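PDB 4QEO: histone-lysine N-methyltransferase, H3 lysine-9 specific SUVH4 from Arabidopsis thaliana, which methylates a specific lysine of histone H3, using S-adenosyl-L-methionine as methyl donor, and binds methylated DNA, linking DNA methylation to gene silencing. Local coordinates for residues L277-N282 / G386-T391; G247-K252 / F271-S276; G322-S327 / F468-L473; L353-E358 / A377-C382. All blocks are in the same frame, centred on the assembly; numbering follows the deposited sequence.

Contact 1. Residues L277-N282 / G386-T391; sequences LIIEPN and GVVRRT
Glu280 and Arg389 run alongside each other in the same direction, carboxylate and guanidinium planes turned 45° apart. The resulting salt bridge is loose, 3.5 Å from Glu280 OE1 to Arg389 NH1. Glu280 CG, set beside the backbone N by chi1 (-83°), lies 3.2 Å from Arg389 NH1, and the bend at chi2 (-51°) brings the carboxylate to the same nitrogen. Val387 CG1 completes the group: it sits 3.7 Å above the guanidinium plane, over its centre, and also meets Glu280 OE2. The guanidinium has a second acidic partner, Asp448, at NE; an alanine in place of Glu280 would probably leave NH1 without its carboxylate and uncover the CG1 methyl of Val387. Behind these side chains runs a parallel strand pair, Ile278 beside Val387 and Ile279 beside Val388, in which 278-279 forms the edge of a mixed sheet and joins the pre-SET region to the SET domain. Its bonds alternate in the parallel manner: Ile278 N to Gly386 O, Val388 N to Ile278 O at 2.7 Å, and Glu280 N to Val388 O at 3.1 Å. Val388 CG2 meets Leu277 CD2 at 4.1 Å. Farther on, Asn282 ND2 comes up at the edge of the Arg390 guanidinium, 4.0 Å from NE; Arg390 NH2 forms a salt bridge with Asp393, and one water donates to Asn282 OD1 while accepting from Arg390 N.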
loop_
_atom_site.group_PDB
_atom_site.type_symbol
_atom_site.label_atom_id
_atom_site.label_comp_id
_atom_site.label_asym_id
_atom_site.label_seq_id
_atom_site.Cartn_x
_atom_site.Cartn_y
_atom_site.Cartn_z
ATOM N N LEU A 277 26.747 -1.458 4.750
ATOM C CA LEU A 277 27.379 -2.615 4.138
ATOM C C LEU A 277 28.810 -2.811 4.629
ATOM O O LEU A 277 29.543 -1.842 4.850
ATOM C CB LEU A 277 27.405 -2.448 2.620
ATOM C CG LEU A 277 26.055 -2.393 1.909
ATOM C CD1 LEU A 277 26.272 -2.039 0.449
ATOM C CD2 LEU A 277 25.338 -3.733 2.038
ATOM N N ILE A 278 29.201 -4.070 4.810
ATOM C CA ILE A 278 30.599 -4.414 5.034
ATOM C C ILE A 278 31.085 -5.138 3.783
ATOM O O ILE A 278 30.422 -6.043 3.292
ATOM C CB ILE A 278 30.777 -5.337 6.248
ATOM C CG1 ILE A 278 30.351 -4.624 7.535
ATOM C CG2 ILE A 278 32.225 -5.812 6.341
ATOM C CD1 ILE A 278 30.340 -5.539 8.749
ATOM N N ILE A 279 32.225 -4.734 3.246
ATOM C CA ILE A 279 32.696 -5.360 2.018
ATOM C C ILE A 279 33.887 -6.281 2.275
ATOM O O ILE A 279 34.902 -5.847 2.810
ATOM C CB ILE A 279 33.021 -4.297 0.957
ATOM C CG1 ILE A 279 31.740 -3.528 0.608
ATOM C CG2 ILE A 279 33.629 -4.940 -0.272
ATOM C CD1 ILE A 279 31.897 -2.563 -0.525
ATOM N N GLU A 280 33.748 -7.556 1.909
ATOM C CA GLU A 280 34.817 -8.528 2.133
ATOM C C GLU A 280 36.068 -8.202 1.328
ATOM O O GLU A 280 35.976 -7.573 0.276
ATOM C CB GLU A 280 34.338 -9.958 1.819
ATOM C CG GLU A 280 33.586 -10.604 2.958
ATOM C CD GLU A 280 34.342 -10.537 4.278
ATOM O OE1 GLU A 280 35.365 -11.241 4.414
ATOM O OE2 GLU A 280 33.914 -9.780 5.178
ATOM N N PRO A 281 37.245 -8.612 1.844
ATOM C CA PRO A 281 38.560 -8.426 1.218
ATOM C C PRO A 281 38.620 -8.775 -0.274
ATOM O O PRO A 281 39.217 -8.031 -1.046
ATOM C CB PRO A 281 39.453 -9.395 2.002
ATOM C CG PRO A 281 38.762 -9.607 3.329
ATOM C CD PRO A 281 37.375 -9.033 3.252
ATOM N N ASN A 282 38.014 -9.889 -0.662
ATOM C CA ASN A 282 38.129 -10.400 -2.026
ATOM C C ASN A 282 37.070 -9.824 -2.958
ATOM O O ASN A 282 37.039 -10.121 -4.152
ATOM C CB ASN A 282 38.070 -11.932 -2.022
ATOM C CG ASN A 282 37.135 -12.475 -0.956
ATOM O OD1 ASN A 282 36.484 -11.712 -0.237
ATOM N ND2 ASN A 282 37.061 -13.798 -0.849
ATOM N N GLY A 386 24.126 -6.164 4.796
ATOM C CA GLY A 386 24.813 -7.335 5.320
ATOM C C GLY A 386 26.271 -7.264 4.888
ATOM O O GLY A 386 26.760 -6.178 4.554
ATOM N N VAL A 387 26.963 -8.403 4.884
ATOM C CA VAL A 387 28.339 -8.457 4.396
ATOM C C VAL A 387 28.362 -8.835 2.923
ATOM O O VAL A 387 27.949 -9.931 2.562
ATOM C CB VAL A 387 29.189 -9.494 5.157
ATOM C CG1 VAL A 387 30.620 -9.518 4.601
ATOM C CG2 VAL A 387 29.209 -9.185 6.633
ATOM N N VAL A 388 28.847 -7.936 2.073
ATOM C CA VAL A 388 28.938 -8.231 0.645
ATOM C C VAL A 388 30.069 -9.219 0.370
ATOM O O VAL A 388 31.239 -8.905 0.587
ATOM C CB VAL A 388 29.188 -6.972 -0.186
ATOM C CG1 VAL A 388 29.297 -7.339 -1.657
ATOM C CG2 VAL A 388 28.072 -5.956 0.035
ATOM N N ARG A 389 29.706 -10.408 -0.101
ATOM C CA ARG A 389 30.667 -11.473 -0.377
ATOM C C ARG A 389 30.588 -11.894 -1.841
ATOM O O ARG A 389 29.598 -11.628 -2.535
ATOM C CB ARG A 389 30.402 -12.699 0.511
ATOM C CG ARG A 389 30.254 -12.412 2.005
ATOM C CD ARG A 389 30.360 -13.693 2.844
ATOM N NE ARG A 389 30.179 -13.437 4.273
ATOM C CZ ARG A 389 31.159 -13.114 5.116
ATOM N NH1 ARG A 389 32.408 -13.011 4.684
ATOM N NH2 ARG A 389 30.891 -12.895 6.398
ATOM N N ARG A 390 31.647 -12.541 -2.311
ATOM C CA ARG A 390 31.610 -13.215 -3.602
ATOM C C ARG A 390 30.740 -14.453 -3.449
ATOM O O ARG A 390 30.840 -15.169 -2.450
ATOM C CB ARG A 390 33.019 -13.606 -4.041
ATOM C CG ARG A 390 33.492 -12.938 -5.319
ATOM C CD ARG A 390 35.012 -12.817 -5.325
ATOM N NE ARG A 390 35.655 -13.880 -4.556
ATOM C CZ ARG A 390 36.238 -14.949 -5.090
ATOM N NH1 ARG A 390 36.268 -15.103 -6.409
ATOM N NH2 ARG A 390 36.797 -15.862 -4.307
ATOM N N THR A 391 29.874 -14.692 -4.427
ATOM C CA THR A 391 28.967 -15.834 -4.383
ATOM C C THR A 391 29.713 -17.165 -4.323
ATOM O O THR A 391 29.295 -18.075 -3.611
ATOM C CB THR A 391 27.999 -15.838 -5.577
ATOM O OG1 THR A 391 28.733 -15.601 -6.786
ATOM C CG2 THR A 391 26.945 -14.751 -5.400
HETATM O O HOH W 1 33.913 -12.977 -0.515
#

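Contact 2. Residues G247-K252 / F271-S276; sequences GGLEFK and FTYIKS
The phenol of Tyr273 meets the carboxylate of Glu250 in a very short hydrogen bond, 2.5 Å from OH to OE2. The acceptor lies in the plane of the ring, at its edge, and the carboxylate stands almost perpendicular to it (89°). This is the tight part of the contact. Glu250 CG, beside the backbone N (chi1 -64°), lies 3.2 Å from Tyr273 OH, and the bend at chi2 (-68°) turns OE2 to the hydroxyl. The other oxygen faces a looser, wetter side. Lys275 NZ stays 3.8 Å from Glu250 OE1, a long salt bridge, and a water to one side bridges them, donating to OE1 at 2.6 Å and accepting from both Lys275 NZ and Phe251 N. The lysine reaches this point with its chain bent at chi3, its CD passing 3.4 Å from Leu249 O. A glutamine in place of Glu250 would probably leave the Lys275 ammonium without its nearby negative charge and weaken the grip on the Tyr273 hydroxyl. Exposed Leu249 gives the apolar share: its CD1 approaches the edge of the Tyr273 ring, 4.0 Å from CD1 of the tyrosine, the two side chains running antiparallel past one another. The arrangement is a surface contact between a loop and a short strand; strand 272-273 pairs in parallel with 452-453, placing this part of the pre-SET region beside the SET domain, near the predicted cofactor-binding Arg457.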
loop_
_atom_site.group_PDB
_atom_site.type_symbol
_atom_site.label_atom_id
_atom_site.label_comp_id
_atom_site.label_asym_id
_atom_site.label_seq_id
_atom_site.Cartn_x
_atom_site.Cartn_y
_atom_site.Cartn_z
ATOM N N GLY A 247 20.862 -1.021 17.205
ATOM C CA GLY A 247 21.697 -0.684 18.347
ATOM C C GLY A 247 21.121 0.464 19.159
ATOM O O GLY A 247 21.612 0.788 20.242
ATOM N N GLY A 248 20.042 1.046 18.646
ATOM C CA GLY A 248 19.719 2.431 18.916
ATOM C C GLY A 248 20.243 3.132 17.674
ATOM O O GLY A 248 20.291 4.362 17.576
ATOM N N LEU A 249 20.643 2.302 16.714
ATOM C CA LEU A 249 21.188 2.736 15.434
ATOM C C LEU A 249 20.134 3.311 14.496
ATOM O O LEU A 249 20.357 4.323 13.838
ATOM C CB LEU A 249 21.890 1.557 14.750
ATOM C CG LEU A 249 23.216 1.093 15.367
ATOM C CD1 LEU A 249 23.902 0.025 14.501
ATOM C CD2 LEU A 249 24.142 2.288 15.584
ATOM N N GLU A 250 18.983 2.656 14.417
ATOM C CA GLU A 250 17.908 3.165 13.582
ATOM C C GLU A 250 17.284 4.389 14.220
ATOM O O GLU A 250 17.178 4.487 15.442
ATOM C CB GLU A 250 16.835 2.095 13.322
ATOM C CG GLU A 250 17.330 0.894 12.528
ATOM C CD GLU A 250 17.689 1.219 11.083
ATOM O OE1 GLU A 250 17.525 2.383 10.650
ATOM O OE2 GLU A 250 18.123 0.291 10.369
ATOM N N PHE A 251 16.863 5.316 13.373
ATOM C CA PHE A 251 16.263 6.558 13.821
ATOM C C PHE A 251 14.988 6.290 14.616
ATOM O O PHE A 251 14.618 7.046 15.508
ATOM C CB PHE A 251 15.969 7.435 12.609
ATOM C CG PHE A 251 15.132 8.626 12.920
ATOM C CD1 PHE A 251 15.653 9.677 13.649
ATOM C CD2 PHE A 251 13.819 8.698 12.481
ATOM C CE1 PHE A 251 14.883 10.779 13.938
ATOM C CE2 PHE A 251 13.041 9.799 12.764
ATOM C CZ PHE A 251 13.572 10.842 13.495
ATOM N N LYS A 252 14.322 5.197 14.279
ATOM C CA LYS A 252 13.162 4.744 15.024
ATOM C C LYS A 252 13.440 3.341 15.511
ATOM O O LYS A 252 13.812 2.478 14.722
ATOM C CB LYS A 252 11.944 4.757 14.118
ATOM C CG LYS A 252 11.566 6.149 13.677
ATOM C CD LYS A 252 10.416 6.110 12.707
ATOM C CE LYS A 252 9.783 7.471 12.563
ATOM N NZ LYS A 252 8.393 7.463 13.090
ATOM N N PHE A 271 23.630 -12.485 16.067
ATOM C CA PHE A 271 23.486 -11.521 14.983
ATOM C C PHE A 271 23.810 -10.113 15.474
ATOM O O PHE A 271 23.359 -9.704 16.537
ATOM C CB PHE A 271 22.057 -11.581 14.424
ATOM C CG PHE A 271 21.772 -10.571 13.348
ATOM C CD1 PHE A 271 22.133 -10.821 12.031
ATOM C CD2 PHE A 271 21.127 -9.378 13.650
ATOM C CE1 PHE A 271 21.859 -9.899 11.037
ATOM C CE2 PHE A 271 20.852 -8.447 12.664
ATOM C CZ PHE A 271 21.218 -8.704 11.355
ATOM N N THR A 272 24.596 -9.369 14.706
ATOM C CA THR A 272 24.946 -8.006 15.112
ATOM C C THR A 272 24.456 -6.973 14.110
ATOM O O THR A 272 24.743 -7.048 12.916
ATOM C CB THR A 272 26.470 -7.793 15.352
ATOM O OG1 THR A 272 27.204 -8.154 14.177
ATOM C CG2 THR A 272 26.962 -8.604 16.550
ATOM N N TYR A 273 23.732 -5.992 14.624
ATOM C CA TYR A 273 23.073 -5.007 13.785
ATOM C C TYR A 273 24.037 -3.982 13.227
ATOM O O TYR A 273 24.784 -3.356 13.977
ATOM C CB TYR A 273 21.980 -4.294 14.578
ATOM C CG TYR A 273 20.908 -3.688 13.707
ATOM C CD1 TYR A 273 21.114 -2.475 13.064
ATOM C CD2 TYR A 273 19.687 -4.328 13.536
ATOM C CE1 TYR A 273 20.137 -1.916 12.265
ATOM C CE2 TYR A 273 18.699 -3.777 12.733
ATOM C CZ TYR A 273 18.927 -2.569 12.104
ATOM O OH TYR A 273 17.954 -2.009 11.304
ATOM N N ILE A 274 24.014 -3.814 11.906
ATOM C CA ILE A 274 24.756 -2.751 11.241
ATOM C C ILE A 274 23.840 -1.950 10.314
ATOM O O ILE A 274 22.829 -2.465 9.826
ATOM C CB ILE A 274 25.954 -3.308 10.441
ATOM C CG1 ILE A 274 25.481 -4.319 9.399
ATOM C CG2 ILE A 274 26.966 -3.961 11.380
ATOM C CD1 ILE A 274 26.617 -4.996 8.637
ATOM N N LYS A 275 24.189 -0.687 10.084
ATOM C CA LYS A 275 23.413 0.166 9.187
ATOM C C LYS A 275 24.106 0.315 7.842
ATOM O O LYS A 275 23.538 0.854 6.900
ATOM C CB LYS A 275 23.173 1.553 9.801
ATOM C CG LYS A 275 21.868 1.673 10.603
ATOM C CD LYS A 275 21.483 3.131 10.879
ATOM C CE LYS A 275 20.571 3.695 9.792
ATOM N NZ LYS A 275 20.107 5.086 10.104
ATOM N N SER A 276 25.344 -0.146 7.759
ATOM C CA SER A 276 26.128 0.036 6.550
ATOM C C SER A 276 26.678 -1.298 6.069
ATOM O O SER A 276 27.052 -2.149 6.875
ATOM C CB SER A 276 27.300 0.994 6.807
ATOM O OG SER A 276 26.858 2.334 6.956
HETATM O O HOH W 2 17.295 4.997 10.778
#

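Contact 3. Residues G322-S327 / F468-L473; sequences GRLIES and FVQCVL
Leu324 opens the contact by pushing CD2 against the edge of the Phe468 ring, 3.6 Å from CZ and close to the ring plane. With CG anti to the backbone N (chi1 -179°), the leucine extends across to the other segment, and the same methyl lies 3.9 Å from Gln470 OE1. A single branch thus bridges two side chains, obliquely crossed with Phe468 and about perpendicular to Gln470. Three residues later, Ser327 returns to the same pair. Its CB is 3.6 Å from Phe468 CE2, while OG is at best weakly hydrogen-bonded to Gln470 OE1 (3.4 Å), its proton having another possible acceptor. A water is nearer, 2.7 Å from Ser327 OG, and donates to Val469 O. At its nitrogen end the Gln470 amide is held twice: NE2 donates almost straight (175°) to Cys471 O, which lies in the amide plane, and also bonds to Arg328 O. OE1 lies in the plane of the Phe468 ring, at its edge. Phe468 also makes a cation-pi contact with a basic side chain of the bound peptide, and a basic peptide side chain also packs on Ser327, so the contact borders the peptide site. It joins the pre-SET segment 322-327 to SET-domain strand 467-473, which runs between strands 331-332 and 483-488 of a mixed sheet; Val331 packs on both Leu324 and Gln470, Phe487 supports Phe468, and Ile325 rests on helix 10-30.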
loop_
_atom_site.group_PDB
_atom_site.type_symbol
_atom_site.label_atom_id
_atom_site.label_comp_id
_atom_site.label_asym_id
_atom_site.label_seq_id
_atom_site.Cartn_x
_atom_site.Cartn_y
_atom_site.Cartn_z
ATOM N N GLY A 322 9.448 11.449 -0.082
ATOM C CA GLY A 322 10.033 10.819 -1.255
ATOM C C GLY A 322 9.419 9.467 -1.570
ATOM O O GLY A 322 9.433 8.565 -0.737
ATOM N N ARG A 323 8.887 9.326 -2.780
ATOM C CA ARG A 323 8.241 8.087 -3.200
ATOM C C ARG A 323 8.690 7.711 -4.611
ATOM O O ARG A 323 8.748 8.557 -5.507
ATOM C CB ARG A 323 6.708 8.208 -3.117
ATOM C CG ARG A 323 6.164 8.111 -1.682
ATOM C CD ARG A 323 4.697 8.580 -1.556
ATOM N NE ARG A 323 3.759 7.665 -2.202
ATOM C CZ ARG A 323 2.432 7.812 -2.193
ATOM N NH1 ARG A 323 1.873 8.840 -1.562
ATOM N NH2 ARG A 323 1.658 6.920 -2.806
ATOM N N LEU A 324 9.045 6.446 -4.790
ATOM C CA LEU A 324 9.436 5.952 -6.101
ATOM C C LEU A 324 8.194 5.903 -6.961
ATOM O O LEU A 324 7.174 5.344 -6.551
ATOM C CB LEU A 324 10.042 4.557 -5.987
ATOM C CG LEU A 324 10.519 3.906 -7.283
ATOM C CD1 LEU A 324 11.692 4.704 -7.883
ATOM C CD2 LEU A 324 10.931 2.476 -6.994
ATOM N N ILE A 325 8.266 6.489 -8.146
ATOM C CA ILE A 325 7.102 6.544 -9.020
ATOM C C ILE A 325 6.749 5.164 -9.577
ATOM O O ILE A 325 5.583 4.778 -9.598
ATOM C CB ILE A 325 7.298 7.577 -10.156
ATOM C CG1 ILE A 325 7.347 8.992 -9.569
ATOM C CG2 ILE A 325 6.181 7.478 -11.185
ATOM C CD1 ILE A 325 7.888 10.034 -10.502
ATOM N N GLU A 326 7.762 4.433 -10.027
ATOM C CA GLU A 326 7.565 3.096 -10.574
ATOM C C GLU A 326 8.883 2.319 -10.605
ATOM O O GLU A 326 9.968 2.900 -10.605
ATOM C CB GLU A 326 6.995 3.179 -11.989
ATOM C CG GLU A 326 7.938 3.862 -12.973
ATOM C CD GLU A 326 7.309 4.094 -14.334
ATOM O OE1 GLU A 326 6.798 3.118 -14.928
ATOM O OE2 GLU A 326 7.320 5.255 -14.801
ATOM N N SER A 327 8.765 1.000 -10.645
ATOM C CA SER A 327 9.909 0.119 -10.660
ATOM C C SER A 327 10.682 0.301 -11.954
ATOM O O SER A 327 10.108 0.642 -12.991
ATOM C CB SER A 327 9.450 -1.329 -10.526
ATOM O OG SER A 327 10.562 -2.195 -10.406
ATOM N N PHE A 468 8.558 -4.727 -3.058
ATOM C CA PHE A 468 9.345 -5.197 -4.180
ATOM C C PHE A 468 10.791 -4.717 -4.062
ATOM O O PHE A 468 11.085 -3.738 -3.355
ATOM C CB PHE A 468 8.723 -4.782 -5.512
ATOM C CG PHE A 468 8.858 -3.316 -5.831
ATOM C CD1 PHE A 468 7.951 -2.397 -5.332
ATOM C CD2 PHE A 468 9.880 -2.865 -6.660
ATOM C CE1 PHE A 468 8.064 -1.050 -5.643
ATOM C CE2 PHE A 468 10.002 -1.526 -6.974
ATOM C CZ PHE A 468 9.091 -0.613 -6.465
ATOM N N VAL A 469 11.672 -5.443 -4.746
ATOM C CA VAL A 469 13.101 -5.188 -4.770
ATOM C C VAL A 469 13.465 -4.250 -5.904
ATOM O O VAL A 469 13.124 -4.500 -7.061
ATOM C CB VAL A 469 13.884 -6.499 -4.977
ATOM C CG1 VAL A 469 15.327 -6.206 -5.358
ATOM C CG2 VAL A 469 13.813 -7.357 -3.730
ATOM N N GLN A 470 14.176 -3.182 -5.566
ATOM C CA GLN A 470 14.631 -2.208 -6.540
ATOM C C GLN A 470 16.149 -2.049 -6.453
ATOM O O GLN A 470 16.694 -1.734 -5.376
ATOM C CB GLN A 470 13.942 -0.865 -6.299
ATOM C CG GLN A 470 14.415 0.224 -7.231
ATOM C CD GLN A 470 14.085 -0.078 -8.668
ATOM O OE1 GLN A 470 12.911 -0.163 -9.046
ATOM N NE2 GLN A 470 15.115 -0.246 -9.485
ATOM N N CYS A 471 16.833 -2.283 -7.575
ATOM C CA CYS A 471 18.275 -2.058 -7.635
ATOM C C CYS A 471 18.565 -0.569 -7.739
ATOM O O CYS A 471 17.966 0.134 -8.548
ATOM C CB CYS A 471 18.912 -2.804 -8.813
ATOM S SG CYS A 471 19.060 -4.598 -8.558
ATOM N N VAL A 472 19.484 -0.098 -6.902
ATOM C CA VAL A 472 19.845 1.312 -6.871
ATOM C C VAL A 472 21.367 1.468 -6.957
ATOM O O VAL A 472 22.094 0.793 -6.230
ATOM C CB VAL A 472 19.366 1.979 -5.560
ATOM C CG1 VAL A 472 19.782 3.450 -5.521
ATOM C CG2 VAL A 472 17.863 1.830 -5.395
ATOM N N LEU A 473 21.832 2.337 -7.856
ATOM C CA LEU A 473 23.238 2.742 -7.899
ATOM C C LEU A 473 23.369 4.195 -7.428
ATOM O O LEU A 473 22.605 5.066 -7.853
ATOM C CB LEU A 473 23.799 2.596 -9.319
ATOM C CG LEU A 473 23.965 1.163 -9.836
ATOM C CD1 LEU A 473 24.208 1.146 -11.341
ATOM C CD2 LEU A 473 25.086 0.446 -9.101
HETATM O O HOH W 3 12.686 -3.618 -9.693
#

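Contact 4. Residues L353-E358 / A377-C382; sequences LRFNLE and AGSPVC
Pro380 CG sits over one face of the Arg354 guanidinium, 3.2 Å above its plane and displaced from the centre toward NH1. The two side chains cross at about a right angle, so the pyrrolidine ring presents its CG corner to the flat group. Beside it, the Phe355 ring turns its edge to the other segment: CE2 lies 3.5 Å from Pro380 O, in the ring plane, and CZ lies 3.7 Å from Ser379 CB. No direct hydrogen bond joins the segments here. A water makes the polar link, accepting from Arg354 N and donating to Pro380 O at 2.9 Å, and that carbonyl is thus met by both water and ring edge. Leu353 adds a lighter touch, its CD1 3.9 Å from Val381 O.

The next shell explains why these groups stand where they do. Arg354 is extended from CG to NE, which carries its guanidinium out to Pro380, and NH2 is fixed there by a hydrogen bond to Asp321 O. Its CB, meanwhile, lies over one face of the Phe355 ring, 3.9 Å above its centre. Ser379 OG turns back to bond Pro376 O, so that CB is the nearer atom to Phe355. Strand 380-383 is an outer strand of a mixed sheet, paired with 483-488: Pro380 packs on Phe487, and Val381 and Cys382 both face Leu486 in a classic beta bulge. Strand 357-361, which follows Phe355, belongs to a separate sheet between 256-257 and 367-371, so the contact packs the lead-in to the sheet of 357-361 against the outer strand of the sheet of 380-383.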
loop_
_atom_site.group_PDB
_atom_site.type_symbol
_atom_site.label_atom_id
_atom_site.label_comp_id
_atom_site.label_asym_id
_atom_site.label_seq_id
_atom_site.Cartn_x
_atom_site.Cartn_y
_atom_site.Cartn_z
ATOM N N LEU A 353 15.170 5.659 8.502
ATOM C CA LEU A 353 13.967 4.851 8.581
ATOM C C LEU A 353 12.790 5.753 8.948
ATOM O O LEU A 353 12.843 6.486 9.936
ATOM C CB LEU A 353 14.161 3.724 9.599
ATOM C CG LEU A 353 12.936 2.867 9.912
ATOM C CD1 LEU A 353 12.424 2.195 8.651
ATOM C CD2 LEU A 353 13.298 1.838 10.973
ATOM N N ARG A 354 11.752 5.728 8.114
ATOM C CA ARG A 354 10.619 6.633 8.250
ATOM C C ARG A 354 9.499 6.061 9.102
ATOM O O ARG A 354 8.604 6.799 9.481
ATOM C CB ARG A 354 9.983 6.927 6.886
ATOM C CG ARG A 354 10.850 7.588 5.854
ATOM C CD ARG A 354 10.240 7.373 4.469
ATOM N NE ARG A 354 10.817 8.249 3.452
ATOM C CZ ARG A 354 12.064 8.149 2.998
ATOM N NH1 ARG A 354 12.883 7.216 3.475
ATOM N NH2 ARG A 354 12.502 8.988 2.073
ATOM N N PHE A 355 9.505 4.753 9.344
ATOM C CA PHE A 355 8.325 4.105 9.932
ATOM C C PHE A 355 8.628 3.350 11.215
ATOM O O PHE A 355 9.722 2.816 11.389
ATOM C CB PHE A 355 7.681 3.118 8.943
ATOM C CG PHE A 355 7.454 3.684 7.570
ATOM C CD1 PHE A 355 6.399 4.537 7.326
ATOM C CD2 PHE A 355 8.293 3.348 6.522
ATOM C CE1 PHE A 355 6.185 5.061 6.059
ATOM C CE2 PHE A 355 8.087 3.867 5.254
ATOM C CZ PHE A 355 7.031 4.729 5.024
ATOM N N ASN A 356 7.628 3.278 12.091
ATOM C CA ASN A 356 7.717 2.467 13.292
ATOM C C ASN A 356 7.411 1.014 12.953
ATOM O O ASN A 356 6.291 0.680 12.593
ATOM C CB ASN A 356 6.747 2.999 14.355
ATOM C CG ASN A 356 7.111 4.411 14.817
ATOM O OD1 ASN A 356 8.249 4.673 15.196
ATOM N ND2 ASN A 356 6.142 5.322 14.778
ATOM N N LEU A 357 8.413 0.156 13.070
ATOM C CA LEU A 357 8.270 -1.233 12.676
ATOM C C LEU A 357 8.446 -2.149 13.866
ATOM O O LEU A 357 8.913 -1.739 14.928
ATOM C CB LEU A 357 9.319 -1.597 11.626
ATOM C CG LEU A 357 9.372 -0.710 10.382
ATOM C CD1 LEU A 357 10.409 -1.238 9.416
ATOM C CD2 LEU A 357 8.002 -0.623 9.717
ATOM N N GLU A 358 8.093 -3.408 13.668
ATOM C CA GLU A 358 8.214 -4.393 14.721
ATOM C C GLU A 358 8.633 -5.723 14.117
ATOM O O GLU A 358 8.137 -6.117 13.060
ATOM C CB GLU A 358 6.877 -4.531 15.456
ATOM C CG GLU A 358 6.832 -5.644 16.488
ATOM C CD GLU A 358 5.416 -5.931 16.991
ATOM O OE1 GLU A 358 4.469 -5.239 16.562
ATOM O OE2 GLU A 358 5.251 -6.860 17.812
ATOM N N ALA A 377 2.471 3.595 -1.012
ATOM C CA ALA A 377 3.100 2.905 -2.137
ATOM C C ALA A 377 4.201 3.769 -2.737
ATOM O O ALA A 377 3.982 4.942 -3.016
ATOM C CB ALA A 377 2.049 2.580 -3.202
ATOM N N GLY A 378 5.378 3.185 -2.941
ATOM C CA GLY A 378 6.508 3.917 -3.472
ATOM C C GLY A 378 7.485 4.337 -2.392
ATOM O O GLY A 378 8.584 4.781 -2.698
ATOM N N SER A 379 7.095 4.202 -1.128
ATOM C CA SER A 379 7.970 4.601 -0.032
ATOM C C SER A 379 9.056 3.561 0.117
ATOM O O SER A 379 8.791 2.357 -0.022
ATOM C CB SER A 379 7.205 4.731 1.295
ATOM O OG SER A 379 6.180 5.710 1.235
ATOM N N PRO A 380 10.287 4.016 0.385
ATOM C CA PRO A 380 11.346 3.051 0.691
ATOM C C PRO A 380 11.119 2.455 2.069
ATOM O O PRO A 380 10.733 3.166 3.001
ATOM C CB PRO A 380 12.612 3.910 0.684
ATOM C CG PRO A 380 12.129 5.288 1.031
ATOM C CD PRO A 380 10.772 5.413 0.411
ATOM N N VAL A 381 11.339 1.154 2.187
ATOM C CA VAL A 381 11.321 0.495 3.482
ATOM C C VAL A 381 12.751 0.305 4.002
ATOM O O VAL A 381 13.063 0.728 5.122
ATOM C CB VAL A 381 10.568 -0.850 3.439
ATOM C CG1 VAL A 381 10.645 -1.558 4.793
ATOM C CG2 VAL A 381 9.117 -0.616 3.055
ATOM N N CYS A 382 13.627 -0.311 3.209
ATOM C CA CYS A 382 15.022 -0.428 3.689
ATOM C C CYS A 382 15.927 -0.972 2.636
ATOM O O CYS A 382 15.468 -1.660 1.747
ATOM C CB CYS A 382 15.123 -1.366 4.900
ATOM S SG CYS A 382 14.491 -3.024 4.568
HETATM O O HOH W 4 11.944 4.171 5.408
#

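How the contacts relate
From the N terminus, contact 2 closes first, a short loop within the pre-SET region that ends at strand 272-273. Contact 1 opens directly afterwards and spans 104 residues to the SET domain; Ile274 CD1 packs on Gly386 O where the two meet. Contact 3 opens inside that span but closes beyond it, so contacts 1 and 3 cross. Contact 4 is a short loop nested inside both, and its segment 377-382 leads into 386-391. Contacts 3 and 4 touch through Leu324 N and Gly378 O, while Lys252 of contact 2 packs on 353-358. Contacts 1 and 3 both tie pre-SET segments to SET strands, in different sheets.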